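Local coordinates for protein extracellular ligand-binding receptor (Rhodopseudomonas palustris, PDB 4EYQ) that probably captures aromatic acids in the periplasm for uptake, holding caffeic acid or 3-(4-hydroxy-phenyl)pyruvic acid in the cleft between its two lobes, at residues A21-P26 and G197-A202; S77-T82 and P101-P106; P95-A100 and W111-P116; A202-Q207 and R232-S237. All blocks are in the same frame, centred on the assembly; numbering follows the deposited sequence.

How the interactions relate
From the N terminus, helix 21-30 opens a long loop that interaction 1 closes when residues 197-202 come back against residues 21-26. Interactions 2 and 3 fall within it and cross each other, their segments alternating as 77-82, 95-100, 101-106 and 111-116; interaction 2 closes a short loop through helix 79-92 and strand 96-98, interaction 3 one through helix 106-109. They knit helix 79-92 to neighbouring strands 96-98 and 112-114 at one side of the six-stranded sheet, with Ala-100 packing on Thr-82 and Val-78. Interaction 4, sharing Ala-202 with interaction 1, closes a loop through strand 218-221 and joins helix 204-212 to helix 228-234 in the other lobe. Interaction 1 bridges the lobes; interactions 1-3 touch the ligand.

Interaction 1. Residues A21-P26 and G197-A202; sequences AALGIP and GASGTA. With DHC (caffeic acid), chain C; ENO (3-(4-hydroxy-phenyl)pyruvic acid), chain B.
Ala-22 and Gly-200 mark the closest backbone approach, their CA atoms 5.6 Å apart, where the first turns of helix 21-30 meet the loop that follows strand 193-197. This is the interlobe cleft of a periplasmic binding protein: the helix belongs to the lobe built on the six-stranded sheet, the loop to the lobe built on the seven-stranded one. The loop is extended through Ser-199 and then turns at Gly-200, whose phi is positive.

Leu-23 carries the contact with its two methyls. CD1 rests against the bare backbone of the glycine, 3.6 Å from Gly-200 CA, an approach that the lack of a side chain there permits. CD2 turns to the ligand and lies 3.5 Å from C2' of caffeic acid, so this one leucine packs on both the opposite lobe and the aromatic ring. Ser-77 and Val-78 back it from its own lobe.

Across the cleft, Ser-199 OG is 2.6 Å from carboxylate oxygen O1 of caffeic acid, within hydrogen-bonding distance, although its proton has another acceptor within reach. A chi1 of 49°, with OG between the backbone N and the carbonyl carbon, swings the hydroxyl to that oxygen. 3-(4-hydroxy-phenyl)pyruvic acid, modelled in the same place, puts its own O1 there too. Arg-174, Gln-282 and His-286 also bond the ligand.

Farther out, Ala-22 CB touches Thr-201 CG2 at 4.2 Å. Beside that pair a water joins the lobes, accepting from Ala-22 N at 2.9 Å and lying 3.2 Å from Thr-201 OG1.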
# COMPACT_ATOMS: atom_id res chain seq x y z
N ALA A 21 12.71 3.65 -0.21
CA ALA A 21 12.53 5.08 0.04
C ALA A 21 11.49 5.73 -0.89
O ALA A 21 10.81 6.70 -0.52
CB ALA A 21 13.88 5.83 -0.02
N ALA A 22 11.35 5.17 -2.10
CA ALA A 22 10.33 5.62 -3.05
C ALA A 22 8.89 5.50 -2.50
O ALA A 22 8.02 6.26 -2.90
CB ALA A 22 10.46 4.88 -4.39
N LEU A 23 8.66 4.55 -1.59
CA LEU A 23 7.37 4.40 -0.96
C LEU A 23 7.21 5.30 0.30
O LEU A 23 6.17 5.95 0.46
CB LEU A 23 7.08 2.92 -0.64
CG LEU A 23 6.77 2.03 -1.85
CD1 LEU A 23 8.04 1.59 -2.57
CD2 LEU A 23 6.05 0.80 -1.37
N GLY A 24 8.23 5.34 1.16
CA GLY A 24 8.10 6.05 2.45
C GLY A 24 8.18 7.56 2.30
O GLY A 24 7.54 8.31 3.04
N ILE A 25 8.98 8.01 1.35
CA ILE A 25 9.14 9.46 1.19
C ILE A 25 7.80 10.18 0.92
O ILE A 25 7.49 11.15 1.64
CB ILE A 25 10.29 9.82 0.23
CG1 ILE A 25 11.63 9.51 0.93
CG2 ILE A 25 10.24 11.30 -0.20
CD1 ILE A 25 12.85 9.56 0.03
N PRO A 26 7.00 9.70 -0.08
CA PRO A 26 5.69 10.35 -0.29
C PRO A 26 4.74 10.14 0.88
O PRO A 26 3.96 11.01 1.17
CB PRO A 26 5.13 9.67 -1.55
CG PRO A 26 6.33 9.14 -2.24
CD PRO A 26 7.23 8.68 -1.12
N GLY A 197 5.87 -9.24 -9.07
CA GLY A 197 5.46 -8.94 -7.67
C GLY A 197 6.53 -8.16 -6.90
O GLY A 197 7.37 -8.73 -6.18
N ALA A 198 6.53 -6.83 -7.04
CA ALA A 198 7.56 -6.01 -6.42
C ALA A 198 6.99 -4.63 -6.21
O ALA A 198 5.77 -4.47 -6.29
CB ALA A 198 8.82 -5.96 -7.30
N SER A 199 7.82 -3.64 -5.90
CA SER A 199 7.30 -2.30 -5.59
C SER A 199 8.36 -1.24 -5.85
O SER A 199 9.55 -1.57 -5.99
CB SER A 199 6.86 -2.23 -4.12
OG SER A 199 7.87 -2.75 -3.26
N GLY A 200 7.91 0.02 -5.91
CA GLY A 200 8.77 1.19 -6.06
C GLY A 200 9.77 1.07 -7.18
O GLY A 200 9.42 0.59 -8.27
N THR A 201 11.01 1.45 -6.92
CA THR A 201 12.04 1.41 -7.98
C THR A 201 12.48 -0.02 -8.31
O THR A 201 12.81 -0.32 -9.46
CB THR A 201 13.24 2.29 -7.64
OG1 THR A 201 13.66 1.97 -6.32
CG2 THR A 201 12.84 3.76 -7.66
N ALA A 202 12.44 -0.92 -7.34
CA ALA A 202 12.74 -2.32 -7.64
C ALA A 202 11.80 -3.01 -8.65
O ALA A 202 12.21 -3.97 -9.32
CB ALA A 202 12.83 -3.14 -6.37
C1 DHC C . 6.12 -4.45 -0.50
O1 DHC C . 7.10 -4.11 -1.22
C2 DHC C . 4.77 -3.92 -0.77
C3 DHC C . 4.61 -2.64 -1.08
C1' DHC C . 3.27 -2.07 -1.35
C2' DHC C . 2.99 -0.84 -0.77
C3' DHC C . 1.76 -0.24 -1.00
C4' DHC C . 0.76 -0.93 -1.86
C5' DHC C . 1.06 -2.16 -2.42
C6' DHC C . 2.32 -2.72 -2.16
O4' DHC C . -0.45 -0.35 -2.09
O3' DHC C . 1.52 0.96 -0.43
O2 DHC C . 6.26 -5.24 0.46
O4 ENO B . 3.97 -3.89 0.56
C9 ENO B . 3.12 -0.56 -0.60
C8 ENO B . 1.89 0.06 -0.73
C7 ENO B . 0.90 -0.53 -1.51
C6 ENO B . 1.11 -1.74 -2.17
C5 ENO B . 2.36 -2.34 -2.04
C4 ENO B . 3.36 -1.76 -1.25
O3 ENO B . -0.30 0.10 -1.60
C3 ENO B . 4.74 -2.40 -1.13
C2 ENO B . 4.87 -3.58 -0.20
C1 ENO B . 6.12 -4.34 -0.23
O2 ENO B . 6.23 -5.36 0.48
O1 ENO B . 7.06 -3.97 -0.98
O HOH W 1 13.29 3.59 -3.61

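Interaction 2. Residues S77-T82 and P101-P106; sequences SVTPPT and PLPVTP. With ENO (3-(4-hydroxy-phenyl)pyruvic acid), chain B; DHC (caffeic acid), chain C.
Thr-79 and Leu-102 bring the backbones nearest, CA to CA 5.7 Å, where the start of helix 79-92, with Val-78 in the N-cap position, passes an irregular loop of three prolines leading away from strand 96-98.

Thr-79 is the polar centre. Its OG1 lies 3.0 Å from Pro-101 O, but the ligand's oxygens compete for the same single proton, so its acceptor is not settled. Its backbone N is clearer: it donates to O2 of caffeic acid over 2.8 Å, nearly straight at 167°. With OG1 beside that N (chi1 -58°), hydroxyl and N-H both reach the carboxylate. The methyl CG2 lies against the loop, near Pro-101 O, Leu-102 CA and Pro-103 CD.

One turn on, Thr-82 meets Leu-102 methyl to methyl, CG2 to CD2 at 4.1 Å, crossing obliquely. Thr-82 OG1 folds back and donates to Val-78 O at 2.8 Å, from 46° above the carbonyl plane. That same oxygen accepts the backbone N of Thr-82, so two bonds tie down the first turn. Pro-101 lies with CG 3.6 Å from C5' of caffeic acid, and its side chain also touches Tyr-147 of helix 146-161.

The carboxylate thus meets the first turn of a helix, whose N-terminal end would probably stabilise its negative charge, while Arg-174 also bonds the ligand and would add positive charge, and the proline gives the ring an apolar wall.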
# COMPACT_ATOMS: atom_id res chain seq x y z
N SER A 77 6.24 0.96 5.33
CA SER A 77 6.04 1.25 3.91
C SER A 77 6.04 0.02 3.04
O SER A 77 5.54 0.04 1.90
CB SER A 77 7.10 2.21 3.42
OG SER A 77 6.96 3.41 4.11
N VAL A 78 6.63 -1.05 3.57
CA VAL A 78 6.69 -2.31 2.84
C VAL A 78 6.30 -3.44 3.78
O VAL A 78 6.25 -3.25 4.99
CB VAL A 78 8.07 -2.53 2.16
CG1 VAL A 78 8.23 -1.56 0.97
CG2 VAL A 78 9.22 -2.41 3.15
N THR A 79 6.00 -4.60 3.22
CA THR A 79 5.37 -5.68 3.98
C THR A 79 6.21 -6.23 5.16
O THR A 79 5.69 -6.34 6.27
CB THR A 79 4.87 -6.79 3.04
OG1 THR A 79 3.94 -6.22 2.09
CG2 THR A 79 4.22 -7.91 3.82
N PRO A 80 7.49 -6.59 4.94
CA PRO A 80 8.21 -7.20 6.12
C PRO A 80 8.28 -6.35 7.41
O PRO A 80 7.93 -6.88 8.48
CB PRO A 80 9.59 -7.60 5.55
CG PRO A 80 9.37 -7.63 4.06
CD PRO A 80 8.33 -6.60 3.72
N PRO A 81 8.66 -5.05 7.33
CA PRO A 81 8.56 -4.25 8.56
C PRO A 81 7.13 -4.01 9.06
O PRO A 81 6.93 -3.80 10.27
CB PRO A 81 9.18 -2.90 8.15
CG PRO A 81 9.10 -2.86 6.68
CD PRO A 81 9.32 -4.29 6.25
N THR A 82 6.14 -4.01 8.15
CA THR A 82 4.73 -3.85 8.56
C THR A 82 4.27 -5.06 9.41
O THR A 82 3.59 -4.90 10.43
CB THR A 82 3.83 -3.58 7.34
OG1 THR A 82 4.29 -2.37 6.71
CG2 THR A 82 2.36 -3.40 7.72
N PRO A 101 0.56 -3.66 2.46
CA PRO A 101 -0.25 -4.87 2.62
C PRO A 101 0.37 -5.80 3.67
O PRO A 101 1.59 -5.75 3.91
CB PRO A 101 -0.20 -5.53 1.23
CG PRO A 101 0.19 -4.43 0.30
CD PRO A 101 1.08 -3.52 1.09
N LEU A 102 -0.43 -6.62 4.34
CA LEU A 102 0.18 -7.72 5.10
C LEU A 102 -0.77 -8.86 5.31
O LEU A 102 -1.98 -8.67 5.26
CB LEU A 102 0.72 -7.24 6.44
CG LEU A 102 -0.24 -7.08 7.62
CD1 LEU A 102 0.61 -7.12 8.88
CD2 LEU A 102 -0.95 -5.78 7.43
N PRO A 103 -0.22 -10.06 5.56
CA PRO A 103 -1.08 -11.17 5.95
C PRO A 103 -1.67 -10.89 7.35
O PRO A 103 -0.95 -10.94 8.34
CB PRO A 103 -0.13 -12.37 5.99
CG PRO A 103 1.25 -11.81 6.04
CD PRO A 103 1.20 -10.41 5.53
N VAL A 104 -2.97 -10.59 7.41
CA VAL A 104 -3.64 -10.36 8.68
C VAL A 104 -4.11 -11.72 9.19
O VAL A 104 -5.14 -12.20 8.78
CB VAL A 104 -4.83 -9.40 8.53
CG1 VAL A 104 -5.52 -9.17 9.89
CG2 VAL A 104 -4.36 -8.07 7.95
N THR A 105 -3.32 -12.34 10.07
CA THR A 105 -3.70 -13.59 10.72
C THR A 105 -4.54 -13.27 11.97
O THR A 105 -4.61 -12.11 12.37
CB THR A 105 -2.41 -14.28 11.15
OG1 THR A 105 -1.60 -13.32 11.83
CG2 THR A 105 -1.61 -14.76 9.93
N PRO A 106 -5.18 -14.30 12.61
CA PRO A 106 -5.90 -14.06 13.88
C PRO A 106 -5.09 -13.29 14.93
O PRO A 106 -5.68 -12.48 15.66
CB PRO A 106 -6.18 -15.48 14.40
CG PRO A 106 -6.26 -16.32 13.17
CD PRO A 106 -5.40 -15.67 12.11
O4 ENO B . 3.97 -3.89 0.56
C9 ENO B . 3.12 -0.56 -0.60
C8 ENO B . 1.89 0.06 -0.73
C7 ENO B . 0.90 -0.53 -1.51
C6 ENO B . 1.11 -1.74 -2.17
C5 ENO B . 2.36 -2.34 -2.04
C4 ENO B . 3.36 -1.76 -1.25
O3 ENO B . -0.30 0.10 -1.60
C3 ENO B . 4.74 -2.40 -1.13
C2 ENO B . 4.87 -3.58 -0.20
C1 ENO B . 6.12 -4.34 -0.23
O2 ENO B . 6.23 -5.36 0.48
O1 ENO B . 7.06 -3.97 -0.98
C1 DHC C . 6.12 -4.45 -0.50
O1 DHC C . 7.10 -4.11 -1.22
C2 DHC C . 4.77 -3.92 -0.77
C3 DHC C . 4.61 -2.64 -1.08
C1' DHC C . 3.27 -2.07 -1.35
C2' DHC C . 2.99 -0.84 -0.77
C3' DHC C . 1.76 -0.24 -1.00
C4' DHC C . 0.76 -0.93 -1.86
C5' DHC C . 1.06 -2.16 -2.42
C6' DHC C . 2.32 -2.72 -2.16
O4' DHC C . -0.45 -0.35 -2.09
O3' DHC C . 1.52 0.96 -0.43
O2 DHC C . 6.26 -5.24 0.46

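Interaction 3. Residues P95-A100 and W111-P116; sequences PHIALA and WSVVMP. With ENO (3-(4-hydroxy-phenyl)pyruvic acid), chain B; DHC (caffeic acid), chain C.
Ser-112 OG has several partners: His-96 ND1 lies 2.9 Å from it, Ser-86 OG also bonds it, and Asn-90 ND2 adds a weak bond. The serine approaches the imidazole at its edge, in the ring plane, and either partner could be the donor. With CG anti to its own backbone N (chi1 168°), the histidine reaches forward along the strand, where Ala-98 N stands 3.7 Å above the ring plane, offset toward the rim. NE2 is tied to Gly-75 O, so both ring nitrogens are held and the ring's rotation is fixed.

The backbones run parallel, the short strands 96-98 and 112-114 inclined by 27°. His-96 N gives to Trp-111 O at 2.7 Å, Val-113 N to His-96 O, Ala-98 N to Val-113 O, and Met-115 N to Ala-98 O. On the other sheet face Ile-97 CG1 touches Val-113 CG2 at 4.0 Å, side by side. Ile-97 CG2 presses on CG of Met-115, a selenomethionine here, at a tight 3.4 Å. Before the strands begin, Trp-111 lies alongside Pro-95, CZ3 to CD 3.8 Å.

At the C-terminal ends, Pro-116 CG closes on Leu-99 O, and Pro-116 CB reaches 3.5 Å from O4' of caffeic acid. Two adjacent parallel strands linked through helix 106-109 form a beta-alpha-beta unit, with the ligand beyond the strands' C-terminal ends, as in the lobes of periplasmic binding proteins.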
# COMPACT_ATOMS: atom_id res chain seq x y z
N PRO A 95 -3.82 0.59 18.75
CA PRO A 95 -4.37 0.62 17.38
C PRO A 95 -3.28 0.88 16.35
O PRO A 95 -2.42 1.73 16.57
CB PRO A 95 -5.35 1.79 17.40
CG PRO A 95 -5.74 1.95 18.84
CD PRO A 95 -4.56 1.49 19.67
N HIS A 96 -3.31 0.12 15.26
CA HIS A 96 -2.26 0.16 14.24
C HIS A 96 -2.87 0.29 12.86
O HIS A 96 -3.73 -0.51 12.50
CB HIS A 96 -1.43 -1.12 14.30
CG HIS A 96 -0.51 -1.29 13.12
ND1 HIS A 96 -0.34 -2.48 12.49
CD2 HIS A 96 0.27 -0.35 12.42
CE1 HIS A 96 0.53 -2.33 11.47
NE2 HIS A 96 0.89 -1.02 11.41
N ILE A 97 -2.47 1.31 12.11
CA ILE A 97 -2.87 1.46 10.71
C ILE A 97 -1.70 1.11 9.81
O ILE A 97 -0.71 1.85 9.78
CB ILE A 97 -3.41 2.89 10.40
CG1 ILE A 97 -4.61 3.16 11.31
CG2 ILE A 97 -3.84 2.96 8.93
CD1 ILE A 97 -5.16 4.59 11.30
N ALA A 98 -1.79 -0.03 9.12
CA ALA A 98 -0.75 -0.49 8.23
C ALA A 98 -0.69 0.35 6.95
O ALA A 98 -1.72 0.64 6.34
CB ALA A 98 -0.95 -1.96 7.88
N LEU A 99 0.52 0.75 6.54
CA LEU A 99 0.63 1.49 5.27
C LEU A 99 1.14 0.61 4.11
O LEU A 99 1.37 1.11 3.00
CB LEU A 99 1.46 2.77 5.44
CG LEU A 99 0.96 3.77 6.51
CD1 LEU A 99 1.91 4.96 6.58
CD2 LEU A 99 -0.50 4.23 6.27
N ALA A 100 1.30 -0.68 4.36
CA ALA A 100 1.69 -1.66 3.35
C ALA A 100 0.78 -2.86 3.53
O ALA A 100 0.29 -3.07 4.63
CB ALA A 100 3.14 -2.10 3.55
N TRP A 111 -5.89 -5.49 16.56
CA TRP A 111 -5.36 -4.11 16.70
C TRP A 111 -4.92 -3.45 15.43
O TRP A 111 -4.67 -2.21 15.43
CB TRP A 111 -4.24 -4.09 17.74
CG TRP A 111 -4.80 -4.39 19.12
CD1 TRP A 111 -4.79 -5.60 19.82
CD2 TRP A 111 -5.50 -3.44 19.99
NE1 TRP A 111 -5.42 -5.46 21.05
CE2 TRP A 111 -5.88 -4.17 21.19
CE3 TRP A 111 -5.85 -2.08 19.88
CZ2 TRP A 111 -6.58 -3.57 22.23
CZ3 TRP A 111 -6.55 -1.48 20.93
CH2 TRP A 111 -6.90 -2.21 22.08
N SER A 112 -4.88 -4.20 14.32
CA SER A 112 -4.39 -3.65 13.03
C SER A 112 -5.52 -3.51 12.00
O SER A 112 -6.32 -4.43 11.84
CB SER A 112 -3.33 -4.58 12.41
OG SER A 112 -2.11 -4.63 13.14
N VAL A 113 -5.58 -2.38 11.30
CA VAL A 113 -6.34 -2.29 10.03
C VAL A 113 -5.35 -1.89 8.91
O VAL A 113 -4.24 -1.42 9.21
CB VAL A 113 -7.52 -1.30 10.10
CG1 VAL A 113 -8.59 -1.81 11.07
CG2 VAL A 113 -7.03 0.10 10.50
N VAL A 114 -5.74 -2.08 7.63
CA VAL A 114 -4.78 -1.98 6.51
C VAL A 114 -5.26 -0.97 5.48
O VAL A 114 -6.39 -1.05 5.01
CB VAL A 114 -4.58 -3.35 5.81
CG1 VAL A 114 -3.45 -3.27 4.78
CG2 VAL A 114 -4.34 -4.45 6.82
N MSE A 115 -4.43 -0.01 5.13
CA MSE A 115 -4.87 0.98 4.15
C MSE A 115 -4.76 0.42 2.70
O MSE A 115 -5.75 0.51 1.95
CB MSE A 115 -4.08 2.29 4.27
CG MSE A 115 -4.38 3.13 5.55
SE MSE A 115 -6.22 3.72 5.68
CE MSE A 115 -6.82 2.27 6.71
N PRO A 116 -3.57 -0.13 2.31
CA PRO A 116 -3.45 -0.63 0.93
C PRO A 116 -4.49 -1.71 0.57
O PRO A 116 -4.90 -2.50 1.44
CB PRO A 116 -2.03 -1.22 0.87
CG PRO A 116 -1.26 -0.51 1.93
CD PRO A 116 -2.27 -0.26 3.04
O4 ENO B . 3.97 -3.89 0.56
C9 ENO B . 3.12 -0.56 -0.60
C8 ENO B . 1.89 0.06 -0.73
C7 ENO B . 0.90 -0.53 -1.51
C6 ENO B . 1.11 -1.74 -2.17
C5 ENO B . 2.36 -2.34 -2.04
C4 ENO B . 3.36 -1.76 -1.25
O3 ENO B . -0.30 0.10 -1.60
C3 ENO B . 4.74 -2.40 -1.13
C2 ENO B . 4.87 -3.58 -0.20
C1 ENO B . 6.12 -4.34 -0.23
O2 ENO B . 6.23 -5.36 0.48
O1 ENO B . 7.06 -3.97 -0.98
C1 DHC C . 6.12 -4.45 -0.50
O1 DHC C . 7.10 -4.11 -1.22
C2 DHC C . 4.77 -3.92 -0.77
C3 DHC C . 4.61 -2.64 -1.08
C1' DHC C . 3.27 -2.07 -1.35
C2' DHC C . 2.99 -0.84 -0.77
C3' DHC C . 1.76 -0.24 -1.00
C4' DHC C . 0.76 -0.93 -1.86
C5' DHC C . 1.06 -2.16 -2.42
C6' DHC C . 2.32 -2.72 -2.16
O4' DHC C . -0.45 -0.35 -2.09
O3' DHC C . 1.52 0.96 -0.43
O2 DHC C . 6.26 -5.24 0.46

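Interaction 4. Residues A202-Q207 and R232-S237; sequences AAALPQ and RIAGKS
Gln-207 and Ser-237 make the one hydrogen bond between these segments: Gln-207 NE2 donates to Ser-237 O at 2.7 Å, with 166° at the hydrogen. The acceptor lies in the plane of the amide, while the donor is tilted 22° from the carbonyl plane. Alongside, Ala-204 CB rests against two neighbouring side chains of the facing helix, 3.6 Å from Ile-233 CG2 and 3.8 Å from Ala-234 CB. Ala-234 CB also touches the aliphatic part of the glutamine, at Gln-207 CG 4.1 Å away, so the small residues let the helix surfaces come close.

Next come the features that set these groups in place. The Gln-207 side chain leaves its helix with CG anti to the backbone N (chi1 -166°) and bends at chi2, bringing the amide to the 3-10 segment at Ser-237. Gln-221 NE2 bonds its OE1, so both ends of the amide are engaged and its rotation is fixed. On the other segment Gly-235, with positive phi, ends the helix and turns the chain into the short 3-10 segment that offers Ser-237 O. Phe-230, from the facing helix, also touches Ala-204 and Gln-207.

The contact sits about 13 Å from the bound caffeic acid, measured from the Ala-204 side chain. It joins helix 204-212, whose Thr-208 and Arg-211 also touch Ser-237, to the end of helix 228-234, with strand 218-221 between the two along the chain supplying Gln-221.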
# COMPACT_ATOMS: atom_id res chain seq x y z
N ALA A 202 12.44 -0.92 -7.34
CA ALA A 202 12.74 -2.32 -7.64
C ALA A 202 11.80 -3.01 -8.65
O ALA A 202 12.21 -3.97 -9.32
CB ALA A 202 12.83 -3.14 -6.37
N ALA A 203 10.55 -2.54 -8.77
CA ALA A 203 9.64 -3.12 -9.75
C ALA A 203 10.13 -2.81 -11.17
O ALA A 203 9.82 -3.53 -12.12
CB ALA A 203 8.20 -2.62 -9.54
N ALA A 204 10.92 -1.74 -11.32
CA ALA A 204 11.44 -1.37 -12.65
C ALA A 204 12.59 -2.30 -13.08
O ALA A 204 12.95 -2.35 -14.26
CB ALA A 204 11.88 0.08 -12.68
N LEU A 205 13.17 -3.03 -12.13
CA LEU A 205 14.32 -3.89 -12.43
C LEU A 205 13.96 -5.07 -13.37
O LEU A 205 14.58 -5.18 -14.43
CB LEU A 205 15.08 -4.34 -11.17
CG LEU A 205 16.17 -5.37 -11.39
CD1 LEU A 205 17.21 -4.85 -12.40
CD2 LEU A 205 16.83 -5.75 -10.06
N PRO A 206 12.96 -5.92 -13.01
CA PRO A 206 12.52 -6.92 -13.98
C PRO A 206 11.92 -6.28 -15.27
O PRO A 206 12.08 -6.84 -16.35
CB PRO A 206 11.44 -7.69 -13.23
CG PRO A 206 11.75 -7.47 -11.78
CD PRO A 206 12.20 -6.04 -11.76
N GLN A 207 11.24 -5.14 -15.14
CA GLN A 207 10.69 -4.42 -16.29
C GLN A 207 11.77 -4.18 -17.34
O GLN A 207 11.60 -4.56 -18.50
CB GLN A 207 10.03 -3.08 -15.88
CG GLN A 207 9.14 -2.43 -16.96
CD GLN A 207 7.78 -3.12 -17.17
OE1 GLN A 207 7.23 -3.71 -16.25
NE2 GLN A 207 7.21 -3.00 -18.38
N ARG A 232 10.17 6.73 -14.11
CA ARG A 232 11.48 7.40 -14.17
C ARG A 232 12.61 6.38 -14.30
O ARG A 232 13.50 6.57 -15.07
CB ARG A 232 11.71 8.33 -12.96
CG ARG A 232 13.00 9.16 -13.03
CD ARG A 232 13.22 10.08 -11.82
NE ARG A 232 13.00 9.35 -10.56
CZ ARG A 232 13.89 8.57 -9.95
NH1 ARG A 232 15.10 8.42 -10.47
NH2 ARG A 232 13.58 7.94 -8.82
N ILE A 233 12.54 5.28 -13.56
CA ILE A 233 13.61 4.26 -13.62
C ILE A 233 13.44 3.33 -14.81
O ILE A 233 14.42 3.02 -15.47
CB ILE A 233 13.71 3.45 -12.30
CG1 ILE A 233 14.05 4.38 -11.13
CG2 ILE A 233 14.72 2.30 -12.40
CD1 ILE A 233 15.28 5.24 -11.32
N ALA A 234 12.21 2.90 -15.11
CA ALA A 234 11.99 1.94 -16.19
C ALA A 234 12.17 2.57 -17.55
O ALA A 234 12.56 1.88 -18.50
CB ALA A 234 10.62 1.31 -16.08
N GLY A 235 11.88 3.86 -17.65
CA GLY A 235 11.93 4.57 -18.93
C GLY A 235 11.04 3.91 -19.99
O GLY A 235 9.88 3.55 -19.75
N LYS A 236 11.62 3.73 -21.17
CA LYS A 236 10.95 3.18 -22.33
C LYS A 236 10.37 1.77 -22.05
O LYS A 236 9.32 1.42 -22.59
CB LYS A 236 11.98 3.17 -23.48
CG LYS A 236 11.56 2.52 -24.77
CD LYS A 236 12.75 2.35 -25.72
CE LYS A 236 12.40 2.62 -27.19
NZ LYS A 236 11.42 1.67 -27.79
N SER A 237 11.05 1.00 -21.21
CA SER A 237 10.60 -0.34 -20.88
C SER A 237 9.26 -0.41 -20.13
O SER A 237 8.66 -1.48 -20.04
CB SER A 237 11.69 -1.07 -20.10
OG SER A 237 12.87 -1.12 -20.88